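Local coordinates for protein DNA alpha-glucosyltransferase (Enterobacteria phage T4, PDB 1XV5) that is a phage glucosyltransferase of the GT-B clan, built from two parallel-sheet domains that face each other across a cleft holding uridine-5'-diphosphate, at residues Y173-R185 with Q303-C316. Residues are numbered along the deposited sequence; the frame is centred on the assembly and turned at random.
With UDP (uridine-5'-diphosphate), chain C.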
loop_
_atom_site.group_PDB
_atom_site.type_symbol
_atom_site.label_atom_id
_atom_site.label_comp_id
_atom_site.label_asym_id
_atom_site.label_seq_id
_atom_site.Cartn_x
_atom_site.Cartn_y
_atom_site.Cartn_z
ATOM N N TYR A 173 14.158 8.804 7.976
ATOM C CA TYR A 173 14.567 7.411 7.881
ATOM C C TYR A 173 13.745 6.668 6.844
ATOM O O TYR A 173 12.575 6.972 6.626
ATOM C CB TYR A 173 14.385 6.723 9.230
ATOM C CG TYR A 173 15.189 7.338 10.345
ATOM C CD1 TYR A 173 16.541 7.037 10.503
ATOM C CD2 TYR A 173 14.601 8.230 11.240
ATOM C CE1 TYR A 173 17.288 7.607 11.528
ATOM C CE2 TYR A 173 15.339 8.807 12.269
ATOM C CZ TYR A 173 16.682 8.490 12.406
ATOM O OH TYR A 173 17.413 9.054 13.426
ATOM N N ASN A 174 14.356 5.680 6.209
ATOM C CA ASN A 174 13.633 4.895 5.227
ATOM C C ASN A 174 12.846 3.822 5.965
ATOM O O ASN A 174 13.233 3.397 7.055
ATOM C CB ASN A 174 14.601 4.232 4.253
ATOM C CG ASN A 174 13.886 3.430 3.190
ATOM O OD1 ASN A 174 13.787 2.204 3.276
ATOM N ND2 ASN A 174 13.367 4.124 2.183
ATOM N N PHE A 175 11.739 3.389 5.373
ATOM C CA PHE A 175 10.921 2.342 5.964
ATOM C C PHE A 175 10.204 1.594 4.853
ATOM O O PHE A 175 10.088 2.095 3.731
ATOM C CB PHE A 175 9.880 2.936 6.925
ATOM C CG PHE A 175 8.600 3.371 6.250
ATOM C CD1 PHE A 175 7.470 2.558 6.282
ATOM C CD2 PHE A 175 8.531 4.586 5.580
ATOM C CE1 PHE A 175 6.282 2.949 5.657
ATOM C CE2 PHE A 175 7.354 4.992 4.950
ATOM C CZ PHE A 175 6.224 4.170 4.990
ATOM N N GLN A 176 9.751 0.387 5.169
ATOM C CA GLN A 176 8.983 -0.427 4.234
ATOM C C GLN A 176 7.650 -0.647 4.931
ATOM O O GLN A 176 7.613 -0.798 6.150
ATOM C CB GLN A 176 9.619 -1.802 4.021
ATOM C CG GLN A 176 10.985 -1.803 3.395
ATOM C CD GLN A 176 11.596 -3.190 3.422
ATOM O OE1 GLN A 176 11.174 -4.090 2.685
ATOM N NE2 GLN A 176 12.582 -3.377 4.288
ATOM N N PRO A 177 6.541 -0.655 4.176
ATOM C CA PRO A 177 5.212 -0.873 4.767
ATOM C C PRO A 177 5.058 -2.388 4.969
ATOM O O PRO A 177 4.836 -3.130 4.010
ATOM C CB PRO A 177 4.272 -0.308 3.708
ATOM C CG PRO A 177 4.994 -0.606 2.426
ATOM C CD PRO A 177 6.440 -0.297 2.747
ATOM N N PRO A 178 5.166 -2.861 6.223
ATOM C CA PRO A 178 5.063 -4.284 6.556
ATOM C C PRO A 178 3.677 -4.887 6.679
ATOM O O PRO A 178 2.696 -4.200 6.947
ATOM C CB PRO A 178 5.816 -4.394 7.891
ATOM C CG PRO A 178 6.299 -2.961 8.211
ATOM C CD PRO A 178 5.356 -2.078 7.452
ATOM N N MET A 179 3.625 -6.200 6.497
ATOM C CA MET A 179 2.390 -6.955 6.622
ATOM C C MET A 179 2.740 -8.283 7.271
ATOM O O MET A 179 3.842 -8.796 7.075
ATOM C CB MET A 179 1.778 -7.213 5.245
ATOM C CG MET A 179 0.497 -8.015 5.282
ATOM S SD MET A 179 -0.240 -8.158 3.647
ATOM C CE MET A 179 0.433 -9.743 3.112
ATOM N N ASP A 180 1.825 -8.829 8.067
ATOM C CA ASP A 180 2.071 -10.123 8.679
ATOM C C ASP A 180 1.757 -11.108 7.557
ATOM O O ASP A 180 0.609 -11.529 7.377
ATOM C CB ASP A 180 1.133 -10.374 9.860
ATOM C CG ASP A 180 1.480 -11.646 10.613
ATOM O OD1 ASP A 180 2.071 -12.558 9.994
ATOM O OD2 ASP A 180 1.154 -11.740 11.816
ATOM N N ILE A 181 2.784 -11.447 6.789
ATOM C CA ILE A 181 2.651 -12.355 5.660
ATOM C C ILE A 181 2.312 -13.782 6.093
ATOM O O ILE A 181 1.586 -14.499 5.401
ATOM C CB ILE A 181 3.950 -12.319 4.828
ATOM C CG1 ILE A 181 4.032 -10.966 4.110
ATOM C CG2 ILE A 181 3.995 -13.482 3.845
ATOM C CD1 ILE A 181 5.372 -10.662 3.471
ATOM N N VAL A 182 2.832 -14.182 7.247
ATOM C CA VAL A 182 2.576 -15.511 7.782
ATOM C C VAL A 182 1.084 -15.664 8.082
ATOM O O VAL A 182 0.470 -16.676 7.746
ATOM C CB VAL A 182 3.371 -15.738 9.088
ATOM C CG1 VAL A 182 3.059 -17.113 9.659
ATOM C CG2 VAL A 182 4.860 -15.592 8.820
ATOM N N LYS A 183 0.507 -14.648 8.716
ATOM C CA LYS A 183 -0.907 -14.677 9.066
ATOM C C LYS A 183 -1.813 -14.836 7.848
ATOM O O LYS A 183 -2.782 -15.590 7.885
ATOM C CB LYS A 183 -1.284 -13.411 9.836
ATOM C CG LYS A 183 -2.708 -13.427 10.368
ATOM C CD LYS A 183 -2.946 -12.304 11.367
ATOM C CE LYS A 183 -1.993 -12.420 12.548
ATOM N NZ LYS A 183 -2.027 -13.781 13.161
ATOM N N VAL A 184 -1.507 -14.124 6.768
ATOM C CA VAL A 184 -2.309 -14.232 5.559
ATOM C C VAL A 184 -2.207 -15.643 4.990
ATOM O O VAL A 184 -3.212 -16.232 4.595
ATOM C CB VAL A 184 -1.865 -13.204 4.491
ATOM C CG1 VAL A 184 -2.552 -13.490 3.164
ATOM C CG2 VAL A 184 -2.216 -11.800 4.964
ATOM N N ARG A 185 -0.999 -16.200 4.947
ATOM C CA ARG A 185 -0.866 -17.555 4.423
ATOM C C ARG A 185 -1.634 -18.562 5.271
ATOM O O ARG A 185 -2.306 -19.447 4.743
ATOM C CB ARG A 185 0.596 -18.002 4.357
ATOM C CG ARG A 185 0.695 -19.491 3.994
ATOM C CD ARG A 185 2.102 -19.974 3.688
ATOM N NE ARG A 185 2.063 -21.370 3.240
ATOM C CZ ARG A 185 3.038 -21.969 2.563
ATOM N NH1 ARG A 185 4.142 -21.301 2.251
ATOM N NH2 ARG A 185 2.901 -23.236 2.185
ATOM N N GLN A 303 13.013 2.314 -3.148
ATOM C CA GLN A 303 14.202 1.975 -2.375
ATOM C C GLN A 303 14.087 0.509 -1.954
ATOM O O GLN A 303 14.735 -0.355 -2.548
ATOM C CB GLN A 303 14.343 2.894 -1.149
ATOM C CG GLN A 303 15.723 2.815 -0.488
ATOM C CD GLN A 303 16.064 4.057 0.324
ATOM O OE1 GLN A 303 15.795 5.180 -0.104
ATOM N NE2 GLN A 303 16.681 3.861 1.487
ATOM N N ARG A 304 13.254 0.222 -0.953
ATOM C CA ARG A 304 13.048 -1.155 -0.486
ATOM C C ARG A 304 11.566 -1.508 -0.394
ATOM O O ARG A 304 11.211 -2.664 -0.216
ATOM C CB ARG A 304 13.635 -1.367 0.921
ATOM C CG ARG A 304 15.150 -1.276 1.051
ATOM C CD ARG A 304 15.562 -1.530 2.508
ATOM N NE ARG A 304 14.982 -0.540 3.417
ATOM C CZ ARG A 304 14.905 -0.683 4.738
ATOM N NH1 ARG A 304 14.356 0.272 5.481
ATOM N NH2 ARG A 304 15.369 -1.781 5.320
ATOM N N SER A 305 10.697 -0.515 -0.524
ATOM C CA SER A 305 9.271 -0.758 -0.365
ATOM C C SER A 305 8.445 -1.365 -1.491
ATOM O O SER A 305 8.297 -0.768 -2.560
ATOM C CB SER A 305 8.577 0.538 0.068
ATOM O OG SER A 305 9.173 1.080 1.231
ATOM N N LEU A 306 7.916 -2.561 -1.247
ATOM C CA LEU A 306 6.994 -3.170 -2.192
ATOM C C LEU A 306 5.695 -2.631 -1.605
ATOM O O LEU A 306 5.701 -2.064 -0.503
ATOM C CB LEU A 306 6.999 -4.700 -2.113
ATOM C CG LEU A 306 8.045 -5.419 -2.966
ATOM C CD1 LEU A 306 7.981 -6.915 -2.686
ATOM C CD2 LEU A 306 7.792 -5.131 -4.452
ATOM N N GLU A 307 4.595 -2.785 -2.325
ATOM C CA GLU A 307 3.305 -2.308 -1.844
ATOM C C GLU A 307 2.521 -3.467 -1.251
ATOM O O GLU A 307 2.885 -4.631 -1.431
ATOM C CB GLU A 307 2.527 -1.682 -2.998
ATOM C CG GLU A 307 3.228 -0.481 -3.584
ATOM C CD GLU A 307 2.489 0.106 -4.760
ATOM O OE1 GLU A 307 2.634 -0.419 -5.885
ATOM O OE2 GLU A 307 1.750 1.086 -4.548
ATOM N N TYR A 308 1.448 -3.157 -0.535
ATOM C CA TYR A 308 0.652 -4.215 0.066
ATOM C C TYR A 308 0.094 -5.194 -0.953
ATOM O O TYR A 308 0.083 -6.396 -0.703
ATOM C CB TYR A 308 -0.464 -3.622 0.926
ATOM C CG TYR A 308 0.064 -3.154 2.260
ATOM C CD1 TYR A 308 0.117 -1.801 2.582
ATOM C CD2 TYR A 308 0.589 -4.071 3.175
ATOM C CE1 TYR A 308 0.688 -1.371 3.784
ATOM C CE2 TYR A 308 1.161 -3.652 4.369
ATOM C CZ TYR A 308 1.210 -2.306 4.667
ATOM O OH TYR A 308 1.802 -1.900 5.844
ATOM N N THR A 309 -0.359 -4.703 -2.104
ATOM C CA THR A 309 -0.883 -5.621 -3.105
ATOM C C THR A 309 0.210 -6.576 -3.580
ATOM O O THR A 309 -0.084 -7.702 -3.966
ATOM C CB THR A 309 -1.505 -4.882 -4.314
ATOM O OG1 THR A 309 -0.616 -3.858 -4.771
ATOM C CG2 THR A 309 -2.845 -4.259 -3.917
ATOM N N HIS A 310 1.467 -6.133 -3.557
ATOM C CA HIS A 310 2.582 -7.007 -3.945
ATOM C C HIS A 310 2.641 -8.158 -2.937
ATOM O O HIS A 310 2.645 -9.338 -3.293
ATOM C CB HIS A 310 3.930 -6.279 -3.854
ATOM C CG HIS A 310 4.232 -5.373 -5.005
ATOM N ND1 HIS A 310 4.535 -4.040 -4.832
ATOM C CD2 HIS A 310 4.377 -5.625 -6.329
ATOM C CE1 HIS A 310 4.861 -3.510 -5.998
ATOM N NE2 HIS A 310 4.773 -4.451 -6.922
ATOM N N LEU A 311 2.706 -7.788 -1.665
ATOM C CA LEU A 311 2.808 -8.764 -0.589
ATOM C C LEU A 311 1.626 -9.716 -0.515
ATOM O O LEU A 311 1.791 -10.902 -0.231
ATOM C CB LEU A 311 2.976 -8.039 0.749
ATOM C CG LEU A 311 4.101 -6.998 0.815
ATOM C CD1 LEU A 311 4.212 -6.480 2.244
ATOM C CD2 LEU A 311 5.436 -7.614 0.363
ATOM N N GLU A 312 0.434 -9.199 -0.775
ATOM C CA GLU A 312 -0.761 -10.018 -0.720
ATOM C C GLU A 312 -0.737 -11.150 -1.748
ATOM O O GLU A 312 -1.215 -12.244 -1.474
ATOM C CB GLU A 312 -1.996 -9.123 -0.888
ATOM C CG GLU A 312 -2.245 -8.277 0.363
ATOM C CD GLU A 312 -3.207 -7.117 0.158
ATOM O OE1 GLU A 312 -3.692 -6.585 1.179
ATOM O OE2 GLU A 312 -3.468 -6.726 -1.002
ATOM N N LEU A 313 -0.163 -10.902 -2.920
ATOM C CA LEU A 313 -0.103 -11.955 -3.935
ATOM C C LEU A 313 0.727 -13.144 -3.460
ATOM O O LEU A 313 0.298 -14.298 -3.552
ATOM C CB LEU A 313 0.479 -11.414 -5.246
ATOM C CG LEU A 313 -0.316 -10.283 -5.901
ATOM C CD1 LEU A 313 0.203 -10.049 -7.314
ATOM C CD2 LEU A 313 -1.798 -10.644 -5.934
ATOM N N GLY A 314 1.918 -12.867 -2.947
ATOM C CA GLY A 314 2.761 -13.950 -2.480
ATOM C C GLY A 314 2.214 -14.616 -1.233
ATOM O O GLY A 314 2.299 -15.832 -1.074
ATOM N N ALA A 315 1.629 -13.817 -0.352
ATOM C CA ALA A 315 1.098 -14.340 0.897
ATOM C C ALA A 315 -0.096 -15.281 0.773
ATOM O O ALA A 315 -0.216 -16.220 1.556
ATOM C CB ALA A 315 0.755 -13.184 1.832
ATOM N N CYS A 316 -0.976 -15.050 -0.199
ATOM C CA CYS A 316 -2.147 -15.905 -0.332
ATOM C C CYS A 316 -1.933 -17.145 -1.200
ATOM O O CYS A 316 -2.827 -17.971 -1.334
ATOM C CB CYS A 316 -3.353 -15.100 -0.838
ATOM S SG CYS A 316 -3.320 -14.662 -2.577
HETATM N N1 UDP C . -7.433 -2.585 -1.081
HETATM C C2 UDP C . -8.653 -3.100 -0.691
HETATM N N3 UDP C . -9.701 -2.796 -1.522
HETATM C C4 UDP C . -9.648 -2.051 -2.686
HETATM C C5 UDP C . -8.346 -1.565 -3.026
HETATM C C6 UDP C . -7.309 -1.840 -2.229
HETATM O O2 UDP C . -8.792 -3.782 0.312
HETATM O O4 UDP C . -10.679 -1.863 -3.332
HETATM C "C1'" UDP C . -6.277 -2.856 -0.220
HETATM C "C2'" UDP C . -5.139 -3.612 -0.897
HETATM O "O2'" UDP C . -5.403 -4.998 -0.939
HETATM C "C3'" UDP C . -3.982 -3.221 0.012
HETATM C "C4'" UDP C . -4.275 -1.743 0.266
HETATM O "O4'" UDP C . -5.719 -1.618 0.161
HETATM O "O3'" UDP C . -4.073 -3.953 1.235
HETATM C "C5'" UDP C . -3.615 -0.783 -0.704
HETATM O "O5'" UDP C . -2.246 -0.614 -0.356
HETATM P PA UDP C . -1.072 -0.621 -1.436
HETATM O O1A UDP C . 0.173 -0.415 -0.667
HETATM O O2A UDP C . -1.209 -1.834 -2.285
HETATM O O3A UDP C . -1.351 0.671 -2.401
HETATM P PB UDP C . -2.004 2.143 -2.096
HETATM O O1B UDP C . -1.286 3.114 -2.961
HETATM O O2B UDP C . -3.474 2.020 -2.214
HETATM O O3B UDP C . -1.630 2.438 -0.581
HETATM O O HOH W 1 11.882 1.566 1.257
#
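M179 and A315 meet at the apolar centre, the methionine CE 3.7 Å from the alanine CB. The M179 chain leaves its backbone extended through its first two torsions, which set SD beside E312 CG; the bend at chi3 (95°) then turns CE onto L311 CB and the A315 methyl. Two more side chains close on A315 CB: I181 through CG2 and V184 through CG1, the latter at 3.6 Å. This methyl sits where the helices cross; the axes of 181-185 and 308-316 approach to 8.3 Å at a crossing angle of -48°, and A315 O touches R185 CA in a CA-H...O contact.

Next comes the Y308 ring. M179 CB meets its edge at CE2, P177 CB lies 3.7 Å from Y308 CE1, and Y308 OH donates to P178 O at 2.7 Å, from above the carbonyl plane.

Farther out, the contact turns polar. R304 grips N174 side-on, NE and NH1 both 3.0 Å from N174 OD1; NH1 lies on a lone pair of that oxygen, while NE is tilted from the carbonyl plane. NH1 also forms a salt bridge with E394. The N174 amide stacks nearly parallel (9°) on that of Q303, whose OE1 accepts from D143 N. A water joins N174 OD1 to R304 N and S305 OG; S305 also has H141 as a polar partner.

Where helix 308-316 begins, Y308 N and T309 N bind UDP O1A and O2A, and E312 takes both ribose hydroxyls, O2' at 2.6 Å from OE2. The linker leaving the first Rossmann-like sheet thus packs on the nucleotide-binding helix of the second, at the interdomain cleft of a GT-B fold.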